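Local structure of uncharacterized protein (Bacteroides fragilis, 3NNG) at residues T53-W64 and N141-F151. The protein is of unknown function but contains an F5/8 type C domain that binds calcium and, as in related domains, may recognise carbohydrate or another surface ligand. The protein carries 1 engineered substitution. Residues are numbered along the deposited sequence; the frame is centred on the assembly and turned at random.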
loop_
_atom_site.group_PDB
_atom_site.type_symbol
_atom_site.label_atom_id
_atom_site.label_comp_id
_atom_site.label_asym_id
_atom_site.label_seq_id
_atom_site.Cartn_x
_atom_site.Cartn_y
_atom_site.Cartn_z
ATOM N N THR A 53 -10.060 6.582 2.380
ATOM C CA THR A 53 -11.173 5.751 2.799
ATOM C C THR A 53 -11.493 5.908 4.282
ATOM O O THR A 53 -10.824 6.651 5.004
ATOM C CB THR A 53 -10.828 4.277 2.536
ATOM O OG1 THR A 53 -11.952 3.440 2.820
ATOM C CG2 THR A 53 -9.647 3.873 3.399
ATOM N N TRP A 54 -12.530 5.203 4.717
ATOM C CA TRP A 54 -12.856 5.067 6.128
ATOM C C TRP A 54 -11.847 4.143 6.796
ATOM O O TRP A 54 -11.438 3.136 6.205
ATOM C CB TRP A 54 -14.248 4.452 6.280
ATOM C CG TRP A 54 -15.356 5.406 6.017
ATOM C CD1 TRP A 54 -15.939 6.244 6.922
ATOM C CD2 TRP A 54 -16.031 5.623 4.775
ATOM N NE1 TRP A 54 -16.923 6.978 6.321
ATOM C CE2 TRP A 54 -17.012 6.614 4.999
ATOM C CE3 TRP A 54 -15.902 5.082 3.490
ATOM C CZ2 TRP A 54 -17.860 7.079 3.994
ATOM C CZ3 TRP A 54 -16.745 5.541 2.488
ATOM C CH2 TRP A 54 -17.707 6.536 2.745
ATOM N N GLY A 55 -11.464 4.483 8.028
ATOM C CA GLY A 55 -10.584 3.656 8.842
ATOM C C GLY A 55 -11.333 2.468 9.420
ATOM O O GLY A 55 -12.533 2.354 9.220
ATOM N N VAL A 56 -10.639 1.576 10.122
ATOM C CA VAL A 56 -11.283 0.377 10.663
ATOM C C VAL A 56 -12.370 0.673 11.689
ATOM O O VAL A 56 -13.280 -0.130 11.865
ATOM C CB VAL A 56 -10.288 -0.592 11.315
ATOM C CG1 VAL A 56 -9.308 -1.142 10.286
ATOM C CG2 VAL A 56 -9.531 0.102 12.454
ATOM N N ALA A 57 -12.263 1.798 12.390
ATOM C CA ALA A 57 -13.168 2.061 13.507
ATOM C C ALA A 57 -14.570 2.362 13.017
ATOM O O ALA A 57 -15.558 1.986 13.649
ATOM C CB ALA A 57 -12.661 3.222 14.341
ATOM N N ASN A 58 -14.638 3.052 11.883
ATOM C CA ASN A 58 -15.898 3.411 11.269
ATOM C C ASN A 58 -16.450 2.226 10.480
ATOM O O ASN A 58 -17.445 1.602 10.867
ATOM C CB ASN A 58 -15.700 4.627 10.352
ATOM C CG ASN A 58 -15.161 5.854 11.099
ATOM O OD1 ASN A 58 -14.819 5.777 12.279
ATOM N ND2 ASN A 58 -15.086 6.986 10.411
ATOM N N ALA A 59 -15.758 1.892 9.395
ATOM C CA ALA A 59 -16.261 0.939 8.416
ATOM C C ALA A 59 -16.021 -0.524 8.776
ATOM O O ALA A 59 -16.464 -1.414 8.061
ATOM C CB ALA A 59 -15.669 1.250 7.036
ATOM N N GLY A 60 -15.311 -0.774 9.871
ATOM C CA GLY A 60 -15.031 -2.139 10.281
ATOM C C GLY A 60 -13.786 -2.725 9.647
ATOM O O GLY A 60 -13.144 -3.598 10.224
ATOM N N GLU A 61 -13.439 -2.262 8.450
ATOM C CA GLU A 61 -12.207 -2.714 7.827
ATOM C C GLU A 61 -11.611 -1.605 6.985
ATOM O O GLU A 61 -12.302 -0.649 6.621
ATOM C CB GLU A 61 -12.459 -3.955 6.972
ATOM C CG GLU A 61 -13.398 -3.696 5.811
ATOM C CD GLU A 61 -13.795 -4.977 5.102
ATOM O OE1 GLU A 61 -14.314 -5.892 5.783
ATOM O OE2 GLU A 61 -13.587 -5.063 3.874
ATOM N N CYS A 62 -10.330 -1.740 6.660
ATOM C CA CYS A 62 -9.622 -0.692 5.925
ATOM C C CYS A 62 -8.408 -1.288 5.234
ATOM O O CYS A 62 -7.427 -1.650 5.895
ATOM C CB CYS A 62 -9.175 0.411 6.886
ATOM S SG CYS A 62 -8.383 1.832 6.065
ATOM N N TRP A 63 -8.464 -1.404 3.912
ATOM C CA TRP A 63 -7.389 -2.098 3.202
ATOM C C TRP A 63 -7.288 -1.728 1.718
ATOM O O TRP A 63 -8.244 -1.225 1.113
ATOM C CB TRP A 63 -7.517 -3.616 3.387
ATOM C CG TRP A 63 -8.856 -4.171 2.957
ATOM C CD1 TRP A 63 -9.941 -4.411 3.755
ATOM C CD2 TRP A 63 -9.248 -4.539 1.625
ATOM N NE1 TRP A 63 -10.986 -4.900 3.002
ATOM C CE2 TRP A 63 -10.583 -4.991 1.694
ATOM C CE3 TRP A 63 -8.604 -4.517 0.378
ATOM C CZ2 TRP A 63 -11.284 -5.422 0.563
ATOM C CZ3 TRP A 63 -9.302 -4.946 -0.744
ATOM C CH2 TRP A 63 -10.626 -5.395 -0.642
ATOM N N TRP A 64 -6.109 -1.962 1.155
ATOM C CA TRP A 64 -5.843 -1.720 -0.255
ATOM C C TRP A 64 -5.124 -2.962 -0.794
ATOM O O TRP A 64 -4.286 -3.553 -0.113
ATOM C CB TRP A 64 -5.013 -0.437 -0.432
ATOM C CG TRP A 64 -4.688 -0.059 -1.875
ATOM C CD1 TRP A 64 -5.307 0.903 -2.656
ATOM C CD2 TRP A 64 -3.633 -0.605 -2.679
ATOM N NE1 TRP A 64 -4.694 0.972 -3.894
ATOM C CE2 TRP A 64 -3.682 0.050 -3.939
ATOM C CE3 TRP A 64 -2.655 -1.587 -2.458
ATOM C CZ2 TRP A 64 -2.795 -0.257 -4.965
ATOM C CZ3 TRP A 64 -1.768 -1.893 -3.487
ATOM C CH2 TRP A 64 -1.843 -1.227 -4.726
ATOM N N ASN A 141 -3.521 -4.024 5.182
ATOM C CA ASN A 141 -4.582 -3.706 6.136
ATOM C C ASN A 141 -4.136 -2.557 7.033
ATOM O O ASN A 141 -3.219 -2.729 7.855
ATOM C CB ASN A 141 -4.926 -4.935 6.984
ATOM C CG ASN A 141 -5.591 -6.035 6.166
ATOM O OD1 ASN A 141 -6.577 -5.784 5.471
ATOM N ND2 ASN A 141 -5.050 -7.254 6.234
ATOM N N CYS A 142 -4.769 -1.394 6.858
ATOM C CA CYS A 142 -4.390 -0.181 7.565
ATOM C C CYS A 142 -5.012 -0.186 8.945
ATOM O O CYS A 142 -6.230 -0.262 9.076
ATOM C CB CYS A 142 -4.812 1.061 6.764
ATOM S SG CYS A 142 -4.037 1.048 5.105
ATOM N N LEU A 143 -4.158 -0.136 9.962
ATOM C CA LEU A 143 -4.594 -0.212 11.354
ATOM C C LEU A 143 -4.892 1.159 11.960
ATOM O O LEU A 143 -5.973 1.373 12.510
ATOM C CB LEU A 143 -3.561 -0.970 12.200
ATOM C CG LEU A 143 -3.310 -2.402 11.715
ATOM C CD1 LEU A 143 -2.185 -3.064 12.514
ATOM C CD2 LEU A 143 -4.599 -3.245 11.770
ATOM N N THR A 144 -3.939 2.085 11.877
ATOM C CA THR A 144 -4.201 3.439 12.339
ATOM C C THR A 144 -3.685 4.438 11.300
ATOM O O THR A 144 -2.753 4.128 10.565
ATOM C CB THR A 144 -3.537 3.728 13.718
ATOM O OG1 THR A 144 -2.116 3.635 13.587
ATOM C CG2 THR A 144 -4.017 2.737 14.794
ATOM N N PRO A 145 -4.298 5.631 11.237
ATOM C CA PRO A 145 -5.432 5.999 12.095
ATOM C C PRO A 145 -6.669 5.167 11.778
ATOM O O PRO A 145 -6.774 4.658 10.662
ATOM C CB PRO A 145 -5.668 7.481 11.763
ATOM C CG PRO A 145 -5.023 7.705 10.461
ATOM C CD PRO A 145 -3.860 6.751 10.388
ATOM N N ASP A 146 -7.580 5.017 12.742
ATOM C CA ASP A 146 -8.756 4.165 12.544
ATOM C C ASP A 146 -10.035 4.909 12.161
ATOM O O ASP A 146 -11.098 4.300 12.015
ATOM C CB ASP A 146 -8.996 3.225 13.740
ATOM C CG ASP A 146 -9.344 3.959 15.028
ATOM O OD1 ASP A 146 -9.679 5.166 15.002
ATOM O OD2 ASP A 146 -9.279 3.301 16.086
ATOM N N ASN A 147 -9.939 6.222 11.991
ATOM C CA ASN A 147 -11.108 6.974 11.556
ATOM C C ASN A 147 -11.142 7.151 10.035
ATOM O O ASN A 147 -12.121 6.780 9.383
ATOM C CB ASN A 147 -11.259 8.312 12.301
ATOM C CG ASN A 147 -9.999 9.173 12.253
ATOM O OD1 ASN A 147 -8.920 8.719 11.854
ATOM N ND2 ASN A 147 -10.137 10.432 12.660
ATOM N N TYR A 148 -10.074 7.719 9.487
ATOM C CA TYR A 148 -9.927 7.877 8.045
ATOM C C TYR A 148 -8.449 7.794 7.722
ATOM O O TYR A 148 -7.625 8.243 8.508
ATOM C CB TYR A 148 -10.484 9.224 7.580
ATOM C CG TYR A 148 -11.948 9.442 7.932
ATOM C CD1 TYR A 148 -12.310 10.007 9.148
ATOM C CD2 TYR A 148 -12.959 9.089 7.046
ATOM C CE1 TYR A 148 -13.636 10.218 9.477
ATOM C CE2 TYR A 148 -14.298 9.286 7.366
ATOM C CZ TYR A 148 -14.628 9.852 8.586
ATOM O OH TYR A 148 -15.944 10.054 8.925
ATOM N N THR A 149 -8.107 7.215 6.575
ATOM C CA THR A 149 -6.724 7.227 6.124
ATOM C C THR A 149 -6.641 6.880 4.630
ATOM O O THR A 149 -7.666 6.698 3.958
ATOM C CB THR A 149 -5.828 6.276 7.005
ATOM O OG1 THR A 149 -4.437 6.510 6.746
ATOM C CG2 THR A 149 -6.149 4.800 6.750
ATOM N N GLY A 150 -5.419 6.786 4.117
ATOM C CA GLY A 150 -5.193 6.439 2.727
ATOM C C GLY A 150 -3.749 6.729 2.373
ATOM O O GLY A 150 -2.925 6.908 3.262
ATOM N N PHE A 151 -3.442 6.782 1.081
ATOM C CA PHE A 151 -2.103 7.168 0.646
ATOM C C PHE A 151 -2.096 7.507 -0.834
ATOM O O PHE A 151 -2.911 6.992 -1.595
ATOM C CB PHE A 151 -1.047 6.107 0.992
ATOM C CG PHE A 151 -1.478 4.681 0.713
ATOM C CD1 PHE A 151 -1.664 3.784 1.756
ATOM C CD2 PHE A 151 -1.662 4.232 -0.592
ATOM C CE1 PHE A 151 -2.051 2.468 1.508
ATOM C CE2 PHE A 151 -2.043 2.930 -0.854
ATOM C CZ PHE A 151 -2.249 2.035 0.202
HETATM O O HOH W 1 -7.927 1.913 9.782
HETATM O O HOH W 2 -6.991 -2.907 8.767
#
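Tyr148 meets two side chains of 53-64 at once. Its CE2 lies 3.5 Å from CD1 of Trp54, with the ring planes at 40°, too oblique for a stack or an edge-to-face pair. Over one face of the phenol comes the amide of Asn58, ND2 3.4 Å from CZ and its plane nearly perpendicular to the ring; the same ND2 lies in the plane of the Trp54 indole, at its edge. With chi1 at -58°, the Tyr148 ring swings to the backbone N side, opposite the carbonyl carbon, which lays it alongside Trp54, the two side chains pointing the same way. At the buried end, the edge of Phe151 points at the face of Trp64 (planes at 66°), CZ reaching 3.8 Å from Trp64 CB. Between these aromatic pairs, Cys62 SG packs 3.7 Å from Cys142 CB and also touches Thr149 CG2; no disulfide joins the two cysteines.

Backbone bonds run alongside this packing. Thr53 and Thr149 form an antiparallel hydrogen-bonded pair, and Cys142 N donates to Cys62 O. Where the chain turns into helix 56-59, Gly55 N reaches Asn147 O at 2.7 Å from above the carbonyl plane, whereas Ala57 N meets Asp146 O at 2.8 Å on an in-plane lone pair. Gly55, the N-cap residue of helix 56-59, packs its CA close against the Asp146 carbonyl. One water accepts from Val56 N; another bridges the carbonyls of Cys62 and Cys142.

Farther out, Trp51 meets both Trp64 and Phe151, while Ala39 O accepts from Trp64 NE1. The contact thus pairs strand 51-54 with 148-159 and strand 63-68 with 124-144 in the antiparallel beta framework of the F5/8 type C domain, with helix 56-59 lying against the 145-147 turn.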